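Local atomic coordinates of Rubredoxin\:oxygen oxidoreductase (Desulfovibrio gigas, PDB entry 1E5D), a protein that catalyses the four-electron reduction of one oxygen molecule to two water molecules, using a diiron centre and a flavin mononucleotide cofactor. Residues Glu248-Asp260 / Val322-Asn336. Sequence-based numbering, arbitrary orientation.
Sequences EQKPTNKVVIFYD and VAGTLQYIKGLRPQN
F258 has its CG between the backbone N and the carbonyl carbon (chi1 77°), which puts its ring against T325, L326 and I329. Q249 has CG anti to its carbonyl carbon (chi1 -73°) and runs extended beyond it, and its amide reaches the backbone of Q335. T325 CG2 lies over one face in a CH-pi contact, 4.1 Å from the F258 ring centroid. L326 CD2 sits at the ring edge, 3.6 Å from F258 CZ. I329 CD1 touches F258 CE2 at 3.6 Å. I297 of helix 294-302 also packs on the ring. V322 CG2 meets D260 CB at 3.5 Å; D260 OD1 is hydrogen-bonded to W288 NE1 and forms a salt bridge with K290 NZ. This is helix-on-sheet packing in the flavodoxin-like domain, where strand 254-259 belongs to a five-stranded parallel sheet of order 2-1-3-4-5. At the other end, polar groups join the linker after helix 233-248 to the loop after helix 320-331. Q335 N donates to Q249 OE1 (2.8 Å) from above the carbonyl plane. N199 ND2 gives that oxygen a second bond. A water accepts from Q249 NE2 and donates to R333 O. N336 ND2 donates to the backbone O of Q249 at 2.7 Å, also from above the carbonyl plane, 52° out of it.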
ATOM      1  N   GLU A 248     -18.453 -20.874  -1.802  1.00 18.72           N
ATOM      2  CA  GLU A 248     -17.848 -22.208  -1.765  1.00 24.93           C
ATOM      3  C   GLU A 248     -16.369 -22.153  -2.133  1.00 27.59           C
ATOM      4  O   GLU A 248     -15.604 -22.975  -1.625  1.00 25.81           O
ATOM      5  CB  GLU A 248     -18.619 -23.191  -2.654  1.00 28.03           C
ATOM      6  CG  GLU A 248     -19.504 -24.131  -1.854  1.00 38.72           C
ATOM      7  CD  GLU A 248     -20.608 -24.806  -2.630  1.00 48.51           C
ATOM      8  OE1 GLU A 248     -20.649 -24.718  -3.876  1.00 63.30           O
ATOM      9  OE2 GLU A 248     -21.469 -25.452  -1.986  1.00 64.76           O
ATOM     10  N   GLN A 249     -15.965 -21.207  -2.969  1.00 24.81           N
ATOM     11  CA  GLN A 249     -14.538 -20.986  -3.197  1.00 21.91           C
ATOM     12  C   GLN A 249     -13.826 -22.252  -3.648  1.00 20.99           C
ATOM     13  O   GLN A 249     -12.759 -22.657  -3.192  1.00 21.64           O
ATOM     14  CB  GLN A 249     -13.912 -20.419  -1.914  1.00 19.33           C
ATOM     15  CG  GLN A 249     -14.304 -18.962  -1.675  1.00  8.97           C
ATOM     16  CD  GLN A 249     -13.841 -18.456  -0.323  1.00 11.25           C
ATOM     17  OE1 GLN A 249     -12.680 -18.072  -0.174  1.00 22.80           O
ATOM     18  NE2 GLN A 249     -14.714 -18.459   0.676  1.00 16.50           N
ATOM     19  N   LYS A 250     -14.474 -22.929  -4.599  1.00 20.88           N
ATOM     20  CA  LYS A 250     -13.847 -24.143  -5.115  1.00 24.34           C
ATOM     21  C   LYS A 250     -12.708 -23.751  -6.048  1.00 21.90           C
ATOM     22  O   LYS A 250     -12.822 -22.823  -6.850  1.00 37.43           O
ATOM     23  CB  LYS A 250     -14.882 -25.016  -5.821  1.00 31.47           C
ATOM     24  CG  LYS A 250     -15.547 -26.073  -4.958  1.00 43.90           C
ATOM     25  CD  LYS A 250     -15.332 -25.789  -3.477  1.00 57.50           C
ATOM     26  CE  LYS A 250     -14.387 -26.805  -2.848  1.00 65.10           C
ATOM     27  NZ  LYS A 250     -14.423 -26.767  -1.359  1.00 67.57           N
ATOM     28  N   PRO A 251     -11.586 -24.453  -5.949  1.00 22.36           N
ATOM     29  CA  PRO A 251     -10.445 -24.213  -6.822  1.00 20.08           C
ATOM     30  C   PRO A 251     -10.784 -24.349  -8.303  1.00 19.03           C
ATOM     31  O   PRO A 251     -11.694 -25.059  -8.700  1.00 21.06           O
ATOM     32  CB  PRO A 251      -9.473 -25.335  -6.460  1.00 21.52           C
ATOM     33  CG  PRO A 251      -9.856 -25.751  -5.081  1.00 24.58           C
ATOM     34  CD  PRO A 251     -11.334 -25.519  -4.965  1.00 27.48           C
ATOM     35  N   THR A 252     -10.006 -23.651  -9.112  1.00 18.15           N
ATOM     36  CA  THR A 252      -9.926 -23.813 -10.544  1.00 13.27           C
ATOM     37  C   THR A 252      -8.450 -23.865 -10.942  1.00 15.89           C
ATOM     38  O   THR A 252      -7.558 -23.690 -10.105  1.00 20.00           O
ATOM     39  CB  THR A 252     -10.616 -22.679 -11.313  1.00 14.51           C
ATOM     40  OG1 THR A 252      -9.938 -21.454 -11.007  1.00 28.84           O
ATOM     41  CG2 THR A 252     -12.055 -22.505 -10.870  1.00 18.21           C
ATOM     42  N   ASN A 253      -8.198 -24.100 -12.217  1.00 17.16           N
ATOM     43  CA  ASN A 253      -6.870 -24.222 -12.791  1.00 24.11           C
ATOM     44  C   ASN A 253      -6.202 -22.869 -12.995  1.00 26.15           C
ATOM     45  O   ASN A 253      -5.308 -22.722 -13.825  1.00 33.15           O
ATOM     46  CB  ASN A 253      -6.979 -24.935 -14.144  1.00 32.47           C
ATOM     47  CG  ASN A 253      -5.775 -25.799 -14.448  1.00 37.76           C
ATOM     48  OD1 ASN A 253      -5.002 -26.123 -13.549  1.00 55.84           O
ATOM     49  ND2 ASN A 253      -5.632 -26.159 -15.718  1.00 52.98           N
ATOM     50  N   LYS A 254      -6.642 -21.870 -12.248  1.00 25.02           N
ATOM     51  CA  LYS A 254      -6.163 -20.503 -12.364  1.00 21.09           C
ATOM     52  C   LYS A 254      -5.097 -20.205 -11.317  1.00 18.71           C
ATOM     53  O   LYS A 254      -5.236 -20.485 -10.128  1.00 17.18           O
ATOM     54  CB  LYS A 254      -7.337 -19.541 -12.224  1.00 21.58           C
ATOM     55  CG  LYS A 254      -7.019 -18.084 -12.517  1.00 22.15           C
ATOM     56  CD  LYS A 254      -8.302 -17.275 -12.567  1.00 20.36           C
ATOM     57  CE  LYS A 254      -8.118 -15.870 -12.029  1.00 21.71           C
ATOM     58  NZ  LYS A 254      -9.433 -15.261 -11.686  1.00 30.24           N
ATOM     59  N   VAL A 255      -4.005 -19.625 -11.808  1.00 14.54           N
ATOM     60  CA  VAL A 255      -2.916 -19.234 -10.919  1.00 16.07           C
ATOM     61  C   VAL A 255      -2.761 -17.718 -11.003  1.00 14.32           C
ATOM     62  O   VAL A 255      -2.653 -17.134 -12.076  1.00 13.52           O
ATOM     63  CB  VAL A 255      -1.608 -19.958 -11.266  1.00 18.92           C
ATOM     64  CG1 VAL A 255      -0.475 -19.543 -10.339  1.00 16.11           C
ATOM     65  CG2 VAL A 255      -1.779 -21.470 -11.196  1.00 18.00           C
ATOM     66  N   VAL A 256      -2.780 -17.069  -9.852  1.00 12.50           N
ATOM     67  CA  VAL A 256      -2.551 -15.657  -9.681  1.00  6.82           C
ATOM     68  C   VAL A 256      -1.168 -15.473  -9.058  1.00  6.60           C
ATOM     69  O   VAL A 256      -0.896 -15.922  -7.945  1.00 15.53           O
ATOM     70  CB  VAL A 256      -3.577 -14.984  -8.754  1.00 11.96           C
ATOM     71  CG1 VAL A 256      -3.094 -13.582  -8.379  1.00  8.64           C
ATOM     72  CG2 VAL A 256      -4.950 -14.933  -9.390  1.00  8.24           C
ATOM     73  N   ILE A 257      -0.297 -14.816  -9.798  1.00 11.20           N
ATOM     74  CA  ILE A 257       1.022 -14.458  -9.304  1.00 10.49           C
ATOM     75  C   ILE A 257       1.065 -12.961  -9.021  1.00 13.55           C
ATOM     76  O   ILE A 257       0.822 -12.131  -9.903  1.00 14.53           O
ATOM     77  CB  ILE A 257       2.110 -14.818 -10.323  1.00 13.86           C
ATOM     78  CG1 ILE A 257       2.182 -16.304 -10.673  1.00 15.98           C
ATOM     79  CG2 ILE A 257       3.458 -14.296  -9.853  1.00 12.84           C
ATOM     80  CD1 ILE A 257       2.880 -16.588 -11.989  1.00  8.53           C
ATOM     81  N   PHE A 258       1.361 -12.561  -7.788  1.00 14.26           N
ATOM     82  CA  PHE A 258       1.486 -11.116  -7.559  1.00  6.31           C
ATOM     83  C   PHE A 258       2.806 -10.887  -6.833  1.00  8.53           C
ATOM     84  O   PHE A 258       3.261 -11.671  -6.012  1.00  8.99           O
ATOM     85  CB  PHE A 258       0.287 -10.549  -6.839  1.00  7.66           C
ATOM     86  CG  PHE A 258       0.100 -10.730  -5.356  1.00  7.12           C
ATOM     87  CD1 PHE A 258       0.702  -9.868  -4.455  1.00  3.22           C
ATOM     88  CD2 PHE A 258      -0.682 -11.742  -4.839  1.00 15.45           C
ATOM     89  CE1 PHE A 258       0.533  -9.985  -3.091  1.00 11.11           C
ATOM     90  CE2 PHE A 258      -0.857 -11.873  -3.471  1.00 16.95           C
ATOM     91  CZ  PHE A 258      -0.251 -10.997  -2.582  1.00 11.66           C
ATOM     92  N   TYR A 259       3.431  -9.782  -7.200  1.00 10.36           N
ATOM     93  CA  TYR A 259       4.774  -9.459  -6.777  1.00  9.50           C
ATOM     94  C   TYR A 259       4.931  -7.943  -6.798  1.00 17.02           C
ATOM     95  O   TYR A 259       4.114  -7.238  -7.387  1.00 16.32           O
ATOM     96  CB  TYR A 259       5.808 -10.112  -7.725  1.00  5.22           C
ATOM     97  CG  TYR A 259       5.927  -9.284  -8.996  1.00  7.67           C
ATOM     98  CD1 TYR A 259       4.907  -9.323  -9.942  1.00  6.25           C
ATOM     99  CD2 TYR A 259       7.026  -8.470  -9.258  1.00  9.74           C
ATOM    100  CE1 TYR A 259       4.983  -8.580 -11.112  1.00  7.87           C
ATOM    101  CE2 TYR A 259       7.105  -7.719 -10.415  1.00 11.71           C
ATOM    102  CZ  TYR A 259       6.078  -7.776 -11.343  1.00 12.64           C
ATOM    103  OH  TYR A 259       6.183  -7.025 -12.488  1.00 21.62           O
ATOM    104  N   ASP A 260       6.026  -7.496  -6.213  1.00  9.03           N
ATOM    105  CA  ASP A 260       6.580  -6.173  -6.440  1.00  6.45           C
ATOM    106  C   ASP A 260       8.092  -6.347  -6.545  1.00 11.10           C
ATOM    107  O   ASP A 260       8.629  -7.416  -6.242  1.00 10.67           O
ATOM    108  CB  ASP A 260       6.185  -5.184  -5.360  1.00  5.97           C
ATOM    109  CG  ASP A 260       6.305  -3.747  -5.830  1.00  7.96           C
ATOM    110  OD1 ASP A 260       6.766  -3.533  -6.973  1.00 15.75           O
ATOM    111  OD2 ASP A 260       5.954  -2.836  -5.063  1.00 11.32           O
ATOM    112  N   VAL A 322       3.439  -5.127  -1.241  1.00 11.32           N
ATOM    113  CA  VAL A 322       3.153  -6.555  -1.099  1.00 12.31           C
ATOM    114  C   VAL A 322       2.535  -6.828   0.269  1.00  7.78           C
ATOM    115  O   VAL A 322       1.561  -7.560   0.410  1.00 11.50           O
ATOM    116  CB  VAL A 322       4.415  -7.406  -1.304  1.00 11.16           C
ATOM    117  CG1 VAL A 322       4.085  -8.870  -1.075  1.00 12.27           C
ATOM    118  CG2 VAL A 322       4.964  -7.191  -2.704  1.00  6.31           C
ATOM    119  N   ALA A 323       3.109  -6.215   1.291  1.00  7.47           N
ATOM    120  CA  ALA A 323       2.567  -6.332   2.638  1.00 14.45           C
ATOM    121  C   ALA A 323       1.132  -5.835   2.711  1.00 12.82           C
ATOM    122  O   ALA A 323       0.265  -6.499   3.289  1.00 19.24           O
ATOM    123  CB  ALA A 323       3.429  -5.558   3.629  1.00  5.58           C
ATOM    124  N   GLY A 324       0.857  -4.667   2.133  1.00 14.89           N
ATOM    125  CA  GLY A 324      -0.498  -4.125   2.190  1.00  8.62           C
ATOM    126  C   GLY A 324      -1.512  -5.029   1.515  1.00  8.90           C
ATOM    127  O   GLY A 324      -2.636  -5.206   1.990  1.00 15.21           O
ATOM    128  N   THR A 325      -1.122  -5.611   0.385  1.00  9.67           N
ATOM    129  CA  THR A 325      -2.005  -6.512  -0.347  1.00  9.90           C
ATOM    130  C   THR A 325      -2.256  -7.806   0.400  1.00 10.42           C
ATOM    131  O   THR A 325      -3.363  -8.347   0.426  1.00 12.45           O
ATOM    132  CB  THR A 325      -1.383  -6.832  -1.721  1.00 18.98           C
ATOM    133  OG1 THR A 325      -1.245  -5.573  -2.405  1.00 23.89           O
ATOM    134  CG2 THR A 325      -2.279  -7.732  -2.549  1.00  6.22           C
ATOM    135  N   LEU A 326      -1.202  -8.331   1.026  1.00 12.41           N
ATOM    136  CA  LEU A 326      -1.401  -9.548   1.816  1.00 10.95           C
ATOM    137  C   LEU A 326      -2.304  -9.245   3.005  1.00 12.24           C
ATOM    138  O   LEU A 326      -3.189 -10.041   3.327  1.00 18.11           O
ATOM    139  CB  LEU A 326      -0.066 -10.131   2.266  1.00  7.24           C
ATOM    140  CG  LEU A 326       0.702 -10.852   1.154  1.00 13.02           C
ATOM    141  CD1 LEU A 326       2.147 -11.064   1.566  1.00 13.44           C
ATOM    142  CD2 LEU A 326       0.011 -12.162   0.822  1.00 12.70           C
ATOM    143  N   GLN A 327      -2.101  -8.096   3.639  1.00  8.84           N
ATOM    144  CA  GLN A 327      -2.979  -7.710   4.742  1.00 10.31           C
ATOM    145  C   GLN A 327      -4.435  -7.719   4.272  1.00 12.38           C
ATOM    146  O   GLN A 327      -5.303  -8.309   4.898  1.00 10.45           O
ATOM    147  CB  GLN A 327      -2.655  -6.331   5.316  1.00 11.13           C
ATOM    148  CG  GLN A 327      -3.492  -5.970   6.545  1.00 18.55           C
ATOM    149  CD  GLN A 327      -3.297  -7.007   7.645  1.00 31.86           C
ATOM    150  OE1 GLN A 327      -2.195  -7.113   8.189  1.00 46.97           O
ATOM    151  NE2 GLN A 327      -4.344  -7.771   7.953  1.00 32.14           N
ATOM    152  N   TYR A 328      -4.671  -7.053   3.145  1.00 15.49           N
ATOM    153  CA  TYR A 328      -6.021  -6.982   2.596  1.00 15.00           C
ATOM    154  C   TYR A 328      -6.565  -8.391   2.402  1.00 14.83           C
ATOM    155  O   TYR A 328      -7.668  -8.715   2.814  1.00 16.99           O
ATOM    156  CB  TYR A 328      -6.022  -6.253   1.264  1.00  9.26           C
ATOM    157  CG  TYR A 328      -7.383  -6.018   0.663  1.00  6.19           C
ATOM    158  CD1 TYR A 328      -8.226  -5.062   1.211  1.00  7.96           C
ATOM    159  CD2 TYR A 328      -7.832  -6.723  -0.447  1.00  8.53           C
ATOM    160  CE1 TYR A 328      -9.473  -4.823   0.677  1.00  9.69           C
ATOM    161  CE2 TYR A 328      -9.088  -6.486  -0.986  1.00  5.36           C
ATOM    162  CZ  TYR A 328      -9.908  -5.534  -0.420  1.00  3.87           C
ATOM    163  OH  TYR A 328     -11.156  -5.280  -0.935  1.00 13.04           O
ATOM    164  N   ILE A 329      -5.733  -9.213   1.768  1.00 12.99           N
ATOM    165  CA  ILE A 329      -6.184 -10.549   1.392  1.00 15.53           C
ATOM    166  C   ILE A 329      -6.447 -11.421   2.611  1.00 13.71           C
ATOM    167  O   ILE A 329      -7.465 -12.110   2.686  1.00 15.41           O
ATOM    168  CB  ILE A 329      -5.169 -11.230   0.466  1.00 13.54           C
ATOM    169  CG1 ILE A 329      -4.990 -10.495  -0.869  1.00 13.37           C
ATOM    170  CG2 ILE A 329      -5.553 -12.676   0.242  1.00 17.45           C
ATOM    171  CD1 ILE A 329      -3.955 -11.185  -1.737  1.00 41.71           C
ATOM    172  N   LYS A 330      -5.533 -11.371   3.575  1.00 12.07           N
ATOM    173  CA  LYS A 330      -5.697 -12.188   4.771  1.00 12.55           C
ATOM    174  C   LYS A 330      -7.043 -11.929   5.445  1.00 16.25           C
ATOM    175  O   LYS A 330      -7.698 -12.855   5.922  1.00 25.34           O
ATOM    176  CB  LYS A 330      -4.544 -11.926   5.737  1.00 12.66           C
ATOM    177  CG  LYS A 330      -4.737 -12.531   7.118  1.00 13.96           C
ATOM    178  CD  LYS A 330      -3.474 -12.308   7.939  1.00 24.89           C
ATOM    179  CE  LYS A 330      -3.635 -12.814   9.368  1.00 31.37           C
ATOM    180  NZ  LYS A 330      -3.055 -14.183   9.502  1.00 40.64           N
ATOM    181  N   GLY A 331      -7.458 -10.666   5.480  1.00 12.00           N
ATOM    182  CA  GLY A 331      -8.707 -10.298   6.117  1.00 12.61           C
ATOM    183  C   GLY A 331      -9.897 -10.885   5.384  1.00 17.26           C
ATOM    184  O   GLY A 331     -10.945 -11.156   5.969  1.00 16.07           O
ATOM    185  N   LEU A 332      -9.766 -11.089   4.068  1.00 11.85           N
ATOM    186  CA  LEU A 332     -10.951 -11.538   3.334  1.00 12.87           C
ATOM    187  C   LEU A 332     -11.115 -13.051   3.385  1.00 16.37           C
ATOM    188  O   LEU A 332     -12.053 -13.606   2.818  1.00 11.39           O
ATOM    189  CB  LEU A 332     -10.858 -11.014   1.900  1.00 16.14           C
ATOM    190  CG  LEU A 332     -11.152  -9.504   1.806  1.00 19.22           C
ATOM    191  CD1 LEU A 332     -10.728  -8.963   0.450  1.00 36.81           C
ATOM    192  CD2 LEU A 332     -12.622  -9.226   2.077  1.00  9.48           C
ATOM    193  N   ARG A 333     -10.181 -13.683   4.068  1.00 22.08           N
ATOM    194  CA  ARG A 333     -10.109 -15.106   4.326  1.00 20.41           C
ATOM    195  C   ARG A 333     -10.402 -15.983   3.120  1.00 17.02           C
ATOM    196  O   ARG A 333     -11.332 -16.796   3.158  1.00 25.68           O
ATOM    197  CB  ARG A 333     -11.092 -15.454   5.458  1.00 19.32           C
ATOM    198  CG  ARG A 333     -10.874 -14.631   6.714  1.00 25.46           C
ATOM    199  CD  ARG A 333     -12.029 -14.823   7.687  1.00 40.44           C
ATOM    200  NE  ARG A 333     -11.655 -14.352   9.017  1.00 59.61           N
ATOM    201  CZ  ARG A 333     -12.438 -14.311  10.082  1.00 74.05           C
ATOM    202  NH1 ARG A 333     -13.699 -14.718  10.028  1.00 92.07           N
ATOM    203  NH2 ARG A 333     -11.957 -13.853  11.235  1.00 93.42           N
ATOM    204  N   PRO A 334      -9.635 -15.883   2.047  1.00 15.56           N
ATOM    205  CA  PRO A 334      -9.814 -16.803   0.914  1.00  8.05           C
ATOM    206  C   PRO A 334      -9.514 -18.239   1.333  1.00 17.47           C
ATOM    207  O   PRO A 334      -8.575 -18.506   2.092  1.00 20.95           O
ATOM    208  CB  PRO A 334      -8.773 -16.326  -0.097  1.00  4.58           C
ATOM    209  CG  PRO A 334      -7.766 -15.586   0.715  1.00  7.53           C
ATOM    210  CD  PRO A 334      -8.547 -14.920   1.819  1.00 14.97           C
ATOM    211  N   GLN A 335     -10.316 -19.178   0.845  1.00 22.61           N
ATOM    212  CA  GLN A 335     -10.230 -20.580   1.222  1.00 19.41           C
ATOM    213  C   GLN A 335      -9.785 -21.467   0.067  1.00 16.41           C
ATOM    214  O   GLN A 335      -9.876 -21.080  -1.097  1.00 17.03           O
ATOM    215  CB  GLN A 335     -11.596 -21.098   1.696  1.00 18.14           C
ATOM    216  CG  GLN A 335     -12.241 -20.302   2.815  1.00 19.16           C
ATOM    217  CD  GLN A 335     -11.493 -20.448   4.127  1.00 25.78           C
ATOM    218  OE1 GLN A 335     -10.864 -19.508   4.622  1.00 32.76           O
ATOM    219  NE2 GLN A 335     -11.554 -21.642   4.714  1.00 45.91           N
ATOM    220  N   ASN A 336      -9.336 -22.677   0.381  1.00 20.00           N
ATOM    221  CA  ASN A 336      -9.047 -23.702  -0.614  1.00 17.61           C
ATOM    222  C   ASN A 336      -8.098 -23.207  -1.697  1.00 13.42           C
ATOM    223  O   ASN A 336      -8.372 -23.267  -2.891  1.00 22.16           O
ATOM    224  CB  ASN A 336     -10.319 -24.233  -1.269  1.00 21.83           C
ATOM    225  CG  ASN A 336     -11.498 -24.366  -0.332  1.00 23.39           C
ATOM    226  OD1 ASN A 336     -11.505 -25.110   0.646  1.00 33.16           O
ATOM    227  ND2 ASN A 336     -12.534 -23.602  -0.665  1.00 31.85           N
TER
HETATM  228  O   HOH W   1     -14.059 -16.860   3.029  1.00 21.70           O